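Local structure of agglutinin (Narcissus pseudonarcissus, 3DZW) at residues Y21-Q26 and R92-Y97; N30-D35 and I40-T45; L62-Y65 and P71-A74; V87-K90 and I96-T99. The protein binds mannose-containing glycans such as mannobiose as a lectin of the monocot mannose-binding (beta-prism II) family. One frame throughout, in Å; residues are numbered along the deposited sequence.

Interaction 1: residues Y21-Q26 and R92-Y97; sequences YVFIMQ and RNVVIY. With MAN (alpha-D-mannopyranose), chain C; MAN (alpha-D-mannopyranose), chain D; MAN (alpha-D-mannopyranose), chain B.
Tyr21 and Arg92 bring their CA atoms to 6.9 Å, while Phe23 and Val94 stand farther apart, so strand 21-25 and residues 92-97 meet through side chains, not as paired strands. Arg92 lays its aliphatic part over one face of the Tyr21 ring. Its CG sits above the ring centre, 3.5 Å from the centroid, as a CH-pi contact 12° off the ring normal, and its CD comes to 3.4 Å from Tyr21 CE1. The arginine chain bends about its CG-CD bond (chi3 74°), and the guanidinium plane stands steeply to the ring; NH1 forms a salt bridge with Asp35. Deeper in, Val94 CG1 lies over the face of the Phe23 ring, 4.2 Å from its centroid and displaced toward the rim, and Val94 CG2 reaches Phe23 CD1. Leu88 and Trp41 close in around Phe23. Both segments also serve separate sugar sites: Gln26, at the far end of 21-26, donates from NE2 to O3 of the chain D mannose at 3.2 Å, whereas Asn93, between Arg92 and Val94, makes a nearly straight bond (170°) of 3.1 Å from ND2 to O2 of the chain C mannose. The join between two sheets of this beta-prism fold is thus CH-pi and apolar in character, with the arginine's charge directed to a carboxylate and the amides of Gln26 and Asn93 turned to mannose.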
# COMPACT_ATOMS: atom_id res chain seq x y z
N TYR A 21 1.13 -10.95 -5.38
CA TYR A 21 0.77 -12.14 -4.59
C TYR A 21 -0.54 -11.97 -3.81
O TYR A 21 -0.80 -10.90 -3.23
CB TYR A 21 1.90 -12.53 -3.62
CG TYR A 21 3.28 -12.51 -4.24
CD1 TYR A 21 3.53 -13.16 -5.44
CD2 TYR A 21 4.35 -11.90 -3.58
CE1 TYR A 21 4.81 -13.15 -6.02
CE2 TYR A 21 5.64 -11.90 -4.14
CZ TYR A 21 5.85 -12.53 -5.36
OH TYR A 21 7.10 -12.53 -5.93
N VAL A 22 -1.37 -13.03 -3.80
CA VAL A 22 -2.64 -13.05 -3.08
C VAL A 22 -2.78 -14.39 -2.28
O VAL A 22 -2.61 -15.48 -2.85
CB VAL A 22 -3.85 -12.86 -4.01
CG1 VAL A 22 -5.16 -12.99 -3.23
CG2 VAL A 22 -3.77 -11.51 -4.73
N PHE A 23 -3.08 -14.28 -0.98
CA PHE A 23 -3.26 -15.42 -0.07
C PHE A 23 -4.71 -15.33 0.34
O PHE A 23 -5.09 -14.47 1.16
CB PHE A 23 -2.27 -15.30 1.09
CG PHE A 23 -2.23 -16.51 2.01
CD1 PHE A 23 -1.79 -17.74 1.55
CD2 PHE A 23 -2.54 -16.38 3.37
CE1 PHE A 23 -1.72 -18.84 2.41
CE2 PHE A 23 -2.46 -17.48 4.23
CZ PHE A 23 -2.05 -18.70 3.75
N ILE A 24 -5.55 -16.21 -0.24
CA ILE A 24 -7.01 -16.15 -0.05
C ILE A 24 -7.74 -17.39 0.55
O ILE A 24 -7.48 -18.54 0.16
CB ILE A 24 -7.69 -15.79 -1.45
CG1 ILE A 24 -9.22 -15.62 -1.33
CG2 ILE A 24 -7.34 -16.84 -2.50
CD1 ILE A 24 -9.88 -15.09 -2.63
N MET A 25 -8.67 -17.11 1.48
CA MET A 25 -9.52 -18.10 2.10
C MET A 25 -10.73 -18.19 1.16
O MET A 25 -11.71 -17.43 1.32
CB MET A 25 -9.91 -17.66 3.50
CG MET A 25 -10.85 -18.61 4.33
SD MET A 25 -10.18 -20.22 4.81
CE MET A 25 -10.26 -21.15 3.27
N GLN A 26 -10.65 -19.09 0.18
CA GLN A 26 -11.71 -19.24 -0.84
C GLN A 26 -13.02 -19.78 -0.30
O GLN A 26 -13.04 -20.49 0.72
CB GLN A 26 -11.21 -20.13 -2.01
CG GLN A 26 -10.02 -19.53 -2.76
CD GLN A 26 -9.60 -20.35 -3.97
OE1 GLN A 26 -8.91 -19.84 -4.86
NE2 GLN A 26 -10.02 -21.62 -4.03
N ARG A 92 7.56 -13.51 -1.33
CA ARG A 92 6.54 -14.54 -1.70
C ARG A 92 6.33 -15.68 -0.64
O ARG A 92 5.53 -16.59 -0.85
CB ARG A 92 6.83 -15.15 -3.11
CG ARG A 92 5.57 -15.73 -3.79
CD ARG A 92 5.83 -16.31 -5.19
NE ARG A 92 6.52 -17.59 -5.13
CZ ARG A 92 6.80 -18.35 -6.20
NH1 ARG A 92 6.43 -17.97 -7.42
NH2 ARG A 92 7.43 -19.50 -6.04
N ASN A 93 7.03 -15.62 0.48
CA ASN A 93 6.88 -16.61 1.51
C ASN A 93 5.75 -16.16 2.44
O ASN A 93 5.51 -14.95 2.57
CB ASN A 93 8.20 -16.78 2.28
CG ASN A 93 8.38 -18.22 2.90
OD1 ASN A 93 7.51 -19.10 2.76
ND2 ASN A 93 9.53 -18.44 3.55
N VAL A 94 5.04 -17.12 3.03
CA VAL A 94 3.98 -16.85 4.02
C VAL A 94 4.55 -17.43 5.32
O VAL A 94 4.80 -18.65 5.40
CB VAL A 94 2.65 -17.47 3.66
CG1 VAL A 94 1.63 -17.22 4.76
CG2 VAL A 94 2.14 -16.91 2.32
N VAL A 95 4.78 -16.56 6.32
CA VAL A 95 5.44 -16.96 7.57
C VAL A 95 4.76 -16.51 8.87
O VAL A 95 4.25 -15.40 8.97
CB VAL A 95 6.90 -16.36 7.59
CG1 VAL A 95 7.70 -16.91 8.77
CG2 VAL A 95 7.62 -16.64 6.29
N ILE A 96 4.78 -17.39 9.88
CA ILE A 96 4.25 -17.09 11.21
C ILE A 96 5.41 -16.72 12.13
O ILE A 96 6.38 -17.52 12.26
CB ILE A 96 3.51 -18.26 11.84
CG1 ILE A 96 2.26 -18.61 11.05
CG2 ILE A 96 3.11 -17.92 13.29
CD1 ILE A 96 1.54 -19.84 11.56
N TYR A 97 5.34 -15.54 12.77
CA TYR A 97 6.38 -15.07 13.71
C TYR A 97 5.78 -14.80 15.08
O TYR A 97 4.63 -14.37 15.19
CB TYR A 97 7.03 -13.78 13.25
CG TYR A 97 7.82 -13.80 11.96
CD1 TYR A 97 7.21 -13.47 10.75
CD2 TYR A 97 9.18 -14.10 11.96
CE1 TYR A 97 7.94 -13.47 9.56
CE2 TYR A 97 9.91 -14.09 10.77
CZ TYR A 97 9.29 -13.77 9.57
OH TYR A 97 10.02 -13.77 8.39
C1 MAN C . 13.23 -17.54 4.28
C2 MAN C . 12.71 -16.11 4.24
C3 MAN C . 12.53 -15.57 5.66
C4 MAN C . 11.66 -16.50 6.47
C5 MAN C . 12.19 -17.94 6.40
C6 MAN C . 11.27 -18.91 7.12
O2 MAN C . 11.48 -16.07 3.52
O3 MAN C . 11.96 -14.27 5.63
O4 MAN C . 11.61 -16.05 7.82
O5 MAN C . 12.34 -18.35 5.03
O6 MAN C . 11.85 -20.21 7.11
C1 MAN D . -8.67 -26.39 -6.37
C2 MAN D . -9.49 -25.05 -6.30
C3 MAN D . -8.82 -23.98 -7.16
C4 MAN D . -7.32 -23.83 -6.76
C5 MAN D . -6.55 -25.18 -6.79
C6 MAN D . -5.15 -25.01 -6.22
O1 MAN D . -9.04 -27.39 -7.43
O2 MAN D . -9.61 -24.61 -4.97
O3 MAN D . -9.52 -22.77 -7.01
O4 MAN D . -6.68 -22.94 -7.63
O5 MAN D . -7.19 -26.20 -6.04
O6 MAN D . -4.53 -26.28 -6.16
C1 MAN B . -10.00 -22.27 -8.28
C2 MAN B . -10.46 -20.82 -8.10
C3 MAN B . -11.77 -20.75 -7.33
C4 MAN B . -12.80 -21.66 -7.95
C5 MAN B . -12.24 -23.08 -8.09
C6 MAN B . -13.24 -24.01 -8.76
O2 MAN B . -10.63 -20.22 -9.37
O3 MAN B . -12.25 -19.42 -7.32
O4 MAN B . -13.94 -21.67 -7.13
O5 MAN B . -11.04 -23.06 -8.86
O6 MAN B . -12.80 -25.34 -8.61

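Interaction 2: residues N30-D35 and I40-T45; sequences NLVLYD and IWATNT. With MAN (alpha-D-mannopyranose), chain D.
Asn30 OD1 lies among several groups of the 43-45 loop: Thr45 N donates to it at 3.2 Å, and Asn44 N is 3.0 Å away. The Thr45 N-H arrives from well above the amide's carbonyl plane, 62° out of it. The other end of the same amide faces sugar, because Asn30 sits where the beta hairpin of strands 31-35 and 38-42 borders a mannose pocket of the Gln-Asp-Asn-Tyr type. Its ND2 gives a nearly straight bond of 3.1 Å to O2 of the chain D mannose and a second to a water that also bridges Asn44 OD1 and the sugar's O5 and O6. With both ends occupied, the amide is held against rotation. The hairpin itself is antiparallel: Leu33 and Trp41 form a hydrogen-bonded pair, with Leu33 N to Trp41 O at 2.9 Å, and Val32 faces Ala42 in a non-hydrogen-bonded one. At the open end of the hairpin, Thr43 N donates to Leu31 O, and Leu31 N donates back to the Thr43 side chain, OG1, which in turn donates to Thr45 OG1. Tyr34 OH accepts from O4 of the mannose at 2.7 Å and is also bonded to Gln26, while Val32 CG1 covers one face of the tyrosine ring. Leu33 and Trp41 share one face of the sheet; beside them Ile40, with CG1 between backbone N and carbonyl carbon (chi1 60°), brings its CD1 to 3.5 Å from Leu33 CD2.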
# COMPACT_ATOMS: atom_id res chain seq x y z
N ASN A 30 -10.72 -23.93 0.34
CA ASN A 30 -9.34 -24.15 0.05
C ASN A 30 -8.60 -22.82 0.28
O ASN A 30 -9.02 -21.77 -0.21
CB ASN A 30 -9.15 -24.63 -1.40
CG ASN A 30 -7.77 -25.32 -1.65
OD1 ASN A 30 -7.05 -25.69 -0.71
ND2 ASN A 30 -7.43 -25.52 -2.93
N LEU A 31 -7.53 -22.88 1.09
CA LEU A 31 -6.68 -21.71 1.39
C LEU A 31 -5.56 -21.78 0.41
O LEU A 31 -4.76 -22.72 0.46
CB LEU A 31 -6.18 -21.77 2.82
CG LEU A 31 -5.19 -20.69 3.30
CD1 LEU A 31 -5.78 -19.31 3.21
CD2 LEU A 31 -4.75 -21.00 4.74
N VAL A 32 -5.48 -20.79 -0.48
CA VAL A 32 -4.50 -20.81 -1.56
C VAL A 32 -3.65 -19.54 -1.74
O VAL A 32 -4.13 -18.42 -1.54
CB VAL A 32 -5.26 -21.02 -2.91
CG1 VAL A 32 -4.28 -21.19 -4.08
CG2 VAL A 32 -6.21 -22.21 -2.82
N LEU A 33 -2.37 -19.75 -2.11
CA LEU A 33 -1.43 -18.67 -2.42
C LEU A 33 -1.27 -18.61 -3.92
O LEU A 33 -0.89 -19.61 -4.55
CB LEU A 33 -0.07 -18.92 -1.77
CG LEU A 33 1.05 -17.89 -2.08
CD1 LEU A 33 0.67 -16.50 -1.59
CD2 LEU A 33 2.37 -18.33 -1.48
N TYR A 34 -1.57 -17.44 -4.51
CA TYR A 34 -1.44 -17.23 -5.96
C TYR A 34 -0.36 -16.23 -6.33
O TYR A 34 -0.16 -15.23 -5.62
CB TYR A 34 -2.75 -16.71 -6.58
CG TYR A 34 -3.89 -17.68 -6.62
CD1 TYR A 34 -4.02 -18.58 -7.68
CD2 TYR A 34 -4.88 -17.68 -5.64
CE1 TYR A 34 -5.07 -19.47 -7.74
CE2 TYR A 34 -5.94 -18.58 -5.68
CZ TYR A 34 -6.03 -19.47 -6.74
OH TYR A 34 -7.08 -20.36 -6.81
N ASP A 35 0.33 -16.50 -7.44
CA ASP A 35 1.31 -15.59 -8.00
C ASP A 35 0.61 -15.18 -9.27
O ASP A 35 0.70 -15.86 -10.30
CB ASP A 35 2.65 -16.26 -8.23
CG ASP A 35 3.71 -15.31 -8.79
OD1 ASP A 35 3.35 -14.21 -9.22
OD2 ASP A 35 4.90 -15.67 -8.80
N ILE A 40 0.49 -21.54 -6.26
CA ILE A 40 1.81 -22.09 -5.88
C ILE A 40 1.81 -22.89 -4.55
O ILE A 40 2.76 -23.62 -4.27
CB ILE A 40 2.90 -20.97 -5.85
CG1 ILE A 40 2.55 -19.88 -4.84
CG2 ILE A 40 3.09 -20.37 -7.25
CD1 ILE A 40 3.59 -18.78 -4.75
N TRP A 41 0.75 -22.73 -3.74
CA TRP A 41 0.62 -23.46 -2.47
C TRP A 41 -0.84 -23.48 -2.05
O TRP A 41 -1.59 -22.53 -2.34
CB TRP A 41 1.46 -22.80 -1.36
CG TRP A 41 1.46 -23.56 -0.02
CD1 TRP A 41 2.38 -24.48 0.40
CD2 TRP A 41 0.50 -23.44 1.04
NE1 TRP A 41 2.05 -24.94 1.66
CE2 TRP A 41 0.90 -24.32 2.07
CE3 TRP A 41 -0.67 -22.68 1.22
CZ2 TRP A 41 0.18 -24.46 3.27
CZ3 TRP A 41 -1.38 -22.82 2.40
CH2 TRP A 41 -0.96 -23.70 3.41
N ALA A 42 -1.25 -24.55 -1.37
CA ALA A 42 -2.63 -24.67 -0.89
C ALA A 42 -2.75 -25.71 0.21
O ALA A 42 -1.89 -26.58 0.35
CB ALA A 42 -3.58 -25.00 -2.05
N THR A 43 -3.83 -25.61 0.98
CA THR A 43 -4.11 -26.56 2.06
C THR A 43 -4.72 -27.86 1.50
O THR A 43 -4.81 -28.87 2.22
CB THR A 43 -5.04 -25.97 3.13
OG1 THR A 43 -6.23 -25.44 2.50
CG2 THR A 43 -4.33 -24.85 3.89
N ASN A 44 -5.14 -27.82 0.22
CA ASN A 44 -5.73 -28.97 -0.46
C ASN A 44 -6.99 -29.45 0.25
O ASN A 44 -7.20 -30.65 0.43
CB ASN A 44 -4.70 -30.10 -0.58
CG ASN A 44 -3.42 -29.66 -1.30
OD1 ASN A 44 -3.46 -28.86 -2.23
ND2 ASN A 44 -2.29 -30.20 -0.88
N THR A 45 -7.81 -28.48 0.65
CA THR A 45 -9.06 -28.74 1.34
C THR A 45 -10.27 -28.21 0.53
O THR A 45 -11.34 -27.93 1.09
CB THR A 45 -9.05 -28.13 2.75
OG1 THR A 45 -8.71 -26.73 2.66
CG2 THR A 45 -8.03 -28.83 3.62
C1 MAN D . -8.67 -26.39 -6.37
C2 MAN D . -9.49 -25.05 -6.30
C3 MAN D . -8.82 -23.98 -7.16
C4 MAN D . -7.32 -23.83 -6.76
C5 MAN D . -6.55 -25.18 -6.79
C6 MAN D . -5.15 -25.01 -6.22
O1 MAN D . -9.04 -27.39 -7.43
O2 MAN D . -9.61 -24.61 -4.97
O3 MAN D . -9.52 -22.77 -7.01
O4 MAN D . -6.68 -22.94 -7.63
O5 MAN D . -7.19 -26.20 -6.04
O6 MAN D . -4.53 -26.28 -6.16
O HOH W 1 -5.43 -27.86 -3.94

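Interaction 3: residues L62-Y65 and P71-A74; sequences LVVY and PIWA. With MAN (alpha-D-mannopyranose), chain E.
The hairpin of strands 62-65 and 71-74 forms one wall of a mannose pocket, with Tyr65, Pro71 and Ala74 among the residues around the sugar. Two main-chain bonds join its arms, Val64 N to Trp73 O and Ile72 N to Val64 O, each 2.9 Å long. On the sugar side, Val63, Tyr65, Pro71 and Ala74 cluster. Val63 CG1 lies over one face of the Tyr65 ring, offset toward the rim, and is 3.9 Å from Pro71 CB, the two side chains lying alongside each other. Pro71 CG in turn touches Tyr65 CE1 at 3.7 Å. With these neighbours, the Tyr65 ring directs its OH to O4 of the chain E mannose, which donates at 2.8 Å; the phenol is also hydrogen-bonded to Gln57 OE1. On the face of Val64 and Trp73, Val64 splits its branches: CG1, anti to the backbone N (chi1 174°), meets Ile72 CG1 at the corner of the chain at 3.6 Å, while CG2 approaches Trp73 CE3 at 4.1 Å. Strand 62-65 is flanked on its other edge by strand 53-56, and strand 71-74 is the outermost of its sheet within the chain; Trp73 leans across to Thr43, in the loop after strand 38-42, and Leu62 packs on Trp102 of the second subunit.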
# COMPACT_ATOMS: atom_id res chain seq x y z
N LEU A 62 -2.21 -21.45 13.39
CA LEU A 62 -2.97 -20.92 12.23
C LEU A 62 -3.91 -22.02 11.84
O LEU A 62 -3.46 -23.09 11.45
CB LEU A 62 -2.03 -20.54 11.08
CG LEU A 62 -2.65 -19.92 9.81
CD1 LEU A 62 -3.33 -18.59 10.12
CD2 LEU A 62 -1.59 -19.74 8.74
N VAL A 63 -5.23 -21.78 11.92
CA VAL A 63 -6.23 -22.85 11.66
C VAL A 63 -7.39 -22.50 10.72
O VAL A 63 -7.93 -21.40 10.77
CB VAL A 63 -6.86 -23.31 13.01
CG1 VAL A 63 -7.77 -24.53 12.82
CG2 VAL A 63 -5.78 -23.61 14.06
N VAL A 64 -7.77 -23.47 9.87
CA VAL A 64 -8.91 -23.33 8.98
C VAL A 64 -10.07 -24.08 9.65
O VAL A 64 -9.95 -25.28 9.93
CB VAL A 64 -8.66 -23.90 7.60
CG1 VAL A 64 -9.97 -23.87 6.76
CG2 VAL A 64 -7.53 -23.15 6.89
N TYR A 65 -11.18 -23.37 9.92
CA TYR A 65 -12.37 -23.98 10.55
C TYR A 65 -13.54 -24.13 9.58
O TYR A 65 -13.76 -23.28 8.72
CB TYR A 65 -12.83 -23.15 11.76
CG TYR A 65 -11.95 -23.27 12.99
CD1 TYR A 65 -12.11 -24.32 13.88
CD2 TYR A 65 -10.97 -22.31 13.27
CE1 TYR A 65 -11.32 -24.45 15.01
CE2 TYR A 65 -10.16 -22.42 14.42
CZ TYR A 65 -10.35 -23.50 15.28
OH TYR A 65 -9.56 -23.64 16.41
N PRO A 71 -11.93 -27.93 13.19
CA PRO A 71 -10.71 -27.71 12.39
C PRO A 71 -10.57 -28.69 11.23
O PRO A 71 -10.87 -29.87 11.39
CB PRO A 71 -9.57 -27.93 13.40
CG PRO A 71 -10.20 -27.96 14.73
CD PRO A 71 -11.61 -28.36 14.56
N ILE A 72 -10.15 -28.19 10.06
CA ILE A 72 -9.91 -29.06 8.88
C ILE A 72 -8.44 -28.96 8.39
O ILE A 72 -8.02 -29.72 7.52
CB ILE A 72 -10.91 -28.78 7.71
CG1 ILE A 72 -10.74 -27.37 7.13
CG2 ILE A 72 -12.35 -29.02 8.18
CD1 ILE A 72 -11.65 -27.08 5.94
N TRP A 73 -7.68 -28.02 8.97
CA TRP A 73 -6.26 -27.82 8.67
C TRP A 73 -5.65 -26.92 9.71
O TRP A 73 -6.32 -25.99 10.20
CB TRP A 73 -6.05 -27.20 7.28
CG TRP A 73 -4.56 -27.04 6.91
CD1 TRP A 73 -3.79 -27.92 6.21
CD2 TRP A 73 -3.69 -25.93 7.25
NE1 TRP A 73 -2.50 -27.44 6.09
CE2 TRP A 73 -2.41 -26.22 6.72
CE3 TRP A 73 -3.87 -24.73 7.96
CZ2 TRP A 73 -1.32 -25.35 6.87
CZ3 TRP A 73 -2.78 -23.87 8.11
CH2 TRP A 73 -1.52 -24.19 7.56
N ALA A 74 -4.38 -27.17 10.05
CA ALA A 74 -3.66 -26.34 11.03
C ALA A 74 -2.15 -26.40 10.82
O ALA A 74 -1.62 -27.41 10.34
CB ALA A 74 -4.01 -26.75 12.45
C1 MAN E . -4.55 -26.77 18.91
C2 MAN E . -5.41 -25.51 19.39
C3 MAN E . -6.87 -25.59 18.99
C4 MAN E . -7.01 -26.00 17.52
C5 MAN E . -6.31 -27.33 17.23
C6 MAN E . -6.39 -27.68 15.75
O1 MAN E . -4.11 -27.77 19.96
O2 MAN E . -4.83 -24.37 18.83
O3 MAN E . -7.47 -24.32 19.18
O4 MAN E . -8.38 -26.10 17.19
O5 MAN E . -4.93 -27.32 17.56
O6 MAN E . -5.58 -28.82 15.49

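Interaction 4: residues V87-K90 and I96-T99; sequences VLQK and IYGT. With MAN (alpha-D-mannopyranose), chain C.
A third mannose pocket lies on the hairpin of strands 84-88 and 94-103, and here Gln89, just past strand 84-88, and Tyr97, on strand 94-103, meet each other as well as the sugar. Tyr97 OH donates to Gln89 OE1 over 2.6 Å, a short bond lying in the carbonyl plane of the amide. The side chains approach from opposite directions, and OE1 comes to the ring at its edge, in plane, with amide and ring planes only 16° apart. The glutamine reaches this position because its CG lies beside the backbone N (chi1 -57°) and the chain is extended from there. Because OE1 accepts the phenol's hydrogen bond, Gln89 NE2 faces the sugar, where it donates to O3 of the chain C mannose at 3.1 Å; NE2 also bonds to Asp91. Tyr97 OH accepts from O4 of the chain C mannose at 2.8 Å, and weakly from its O3. The phenol oxygen thus accepts from the sugar while donating to Gln89, a two-way pairing that fixes the direction of both bonds. Behind this polar row, Val87 CG2 rests at the ring edge, 4.3 Å from Tyr97 CD1. The two strands are neighbours in a three-stranded sheet, with strand 3-5 on the far side of strand 84-88, and residues Ile96 and Tyr97 pair antiparallel with a strand of the second subunit, which carries the sheet across the interface.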
# COMPACT_ATOMS: atom_id res chain seq x y z
N VAL A 87 2.41 -13.33 8.12
CA VAL A 87 2.78 -12.36 7.09
C VAL A 87 2.96 -12.89 5.68
O VAL A 87 3.67 -13.87 5.48
CB VAL A 87 4.15 -11.68 7.48
CG1 VAL A 87 4.53 -10.58 6.48
CG2 VAL A 87 4.12 -11.13 8.91
N LEU A 88 2.29 -12.24 4.69
CA LEU A 88 2.47 -12.54 3.27
C LEU A 88 3.59 -11.59 2.89
O LEU A 88 3.37 -10.39 2.72
CB LEU A 88 1.21 -12.28 2.45
CG LEU A 88 1.35 -12.38 0.90
CD1 LEU A 88 1.94 -13.71 0.45
CD2 LEU A 88 0.00 -12.12 0.21
N GLN A 89 4.80 -12.14 2.80
CA GLN A 89 6.02 -11.33 2.57
C GLN A 89 6.31 -10.90 1.12
O GLN A 89 5.82 -11.49 0.17
CB GLN A 89 7.25 -12.11 3.12
CG GLN A 89 7.11 -12.47 4.62
CD GLN A 89 8.32 -13.18 5.21
OE1 GLN A 89 8.42 -13.35 6.43
NE2 GLN A 89 9.26 -13.59 4.36
N LYS A 90 7.14 -9.87 1.00
CA LYS A 90 7.55 -9.33 -0.30
C LYS A 90 8.38 -10.36 -1.12
O LYS A 90 8.50 -10.22 -2.35
CB LYS A 90 8.32 -8.01 -0.13
CG LYS A 90 9.65 -8.14 0.64
CD LYS A 90 10.29 -6.77 0.88
CE LYS A 90 11.59 -6.89 1.66
NZ LYS A 90 12.20 -5.56 1.97
N ILE A 96 4.78 -17.39 9.88
CA ILE A 96 4.25 -17.09 11.21
C ILE A 96 5.41 -16.72 12.13
O ILE A 96 6.38 -17.52 12.26
CB ILE A 96 3.51 -18.26 11.84
CG1 ILE A 96 2.26 -18.61 11.05
CG2 ILE A 96 3.11 -17.92 13.29
CD1 ILE A 96 1.54 -19.84 11.56
N TYR A 97 5.34 -15.54 12.77
CA TYR A 97 6.38 -15.07 13.71
C TYR A 97 5.78 -14.80 15.08
O TYR A 97 4.63 -14.37 15.19
CB TYR A 97 7.03 -13.78 13.25
CG TYR A 97 7.82 -13.80 11.96
CD1 TYR A 97 7.21 -13.47 10.75
CD2 TYR A 97 9.18 -14.10 11.96
CE1 TYR A 97 7.94 -13.47 9.56
CE2 TYR A 97 9.91 -14.09 10.77
CZ TYR A 97 9.29 -13.77 9.57
OH TYR A 97 10.02 -13.77 8.39
N GLY A 98 6.56 -15.02 16.14
CA GLY A 98 6.10 -14.75 17.52
C GLY A 98 6.91 -15.53 18.55
O GLY A 98 7.66 -16.42 18.19
N THR A 99 6.75 -15.21 19.85
CA THR A 99 5.84 -14.16 20.31
C THR A 99 6.52 -12.76 20.25
O THR A 99 7.64 -12.63 19.74
CB THR A 99 5.34 -14.45 21.74
OG1 THR A 99 4.31 -13.51 22.10
CG2 THR A 99 6.48 -14.38 22.76
C1 MAN C . 13.23 -17.54 4.28
C2 MAN C . 12.71 -16.11 4.24
C3 MAN C . 12.53 -15.57 5.66
C4 MAN C . 11.66 -16.50 6.47
C5 MAN C . 12.19 -17.94 6.40
C6 MAN C . 11.27 -18.91 7.12
O2 MAN C . 11.48 -16.07 3.52
O3 MAN C . 11.96 -14.27 5.63
O4 MAN C . 11.61 -16.05 7.82
O5 MAN C . 12.34 -18.35 5.03
O6 MAN C . 11.85 -20.21 7.11

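Interactions 2, 3 and 4 each belong to a hairpin of a different sheet and each carries a mannose site, whereas interaction 1 joins the sheets of interactions 2 and 4 and reaches two of those sites. Interactions 1, 2 and 3 are partly buried; 2 and 3 are bound by main-chain ladders with apolar packing, and 1 has CH-pi contacts. Interaction 4 is buried and the smallest, dominated by one side-chain bond. Strand 94-103 serves both interactions 1 and 4, and strands 21-25 and 31-35 place interactions 1 and 2 in one sheet. Between the sheets apolar side chains touch: Trp41 with Trp73, Leu33 with Leu88, and Leu62 with Ile96.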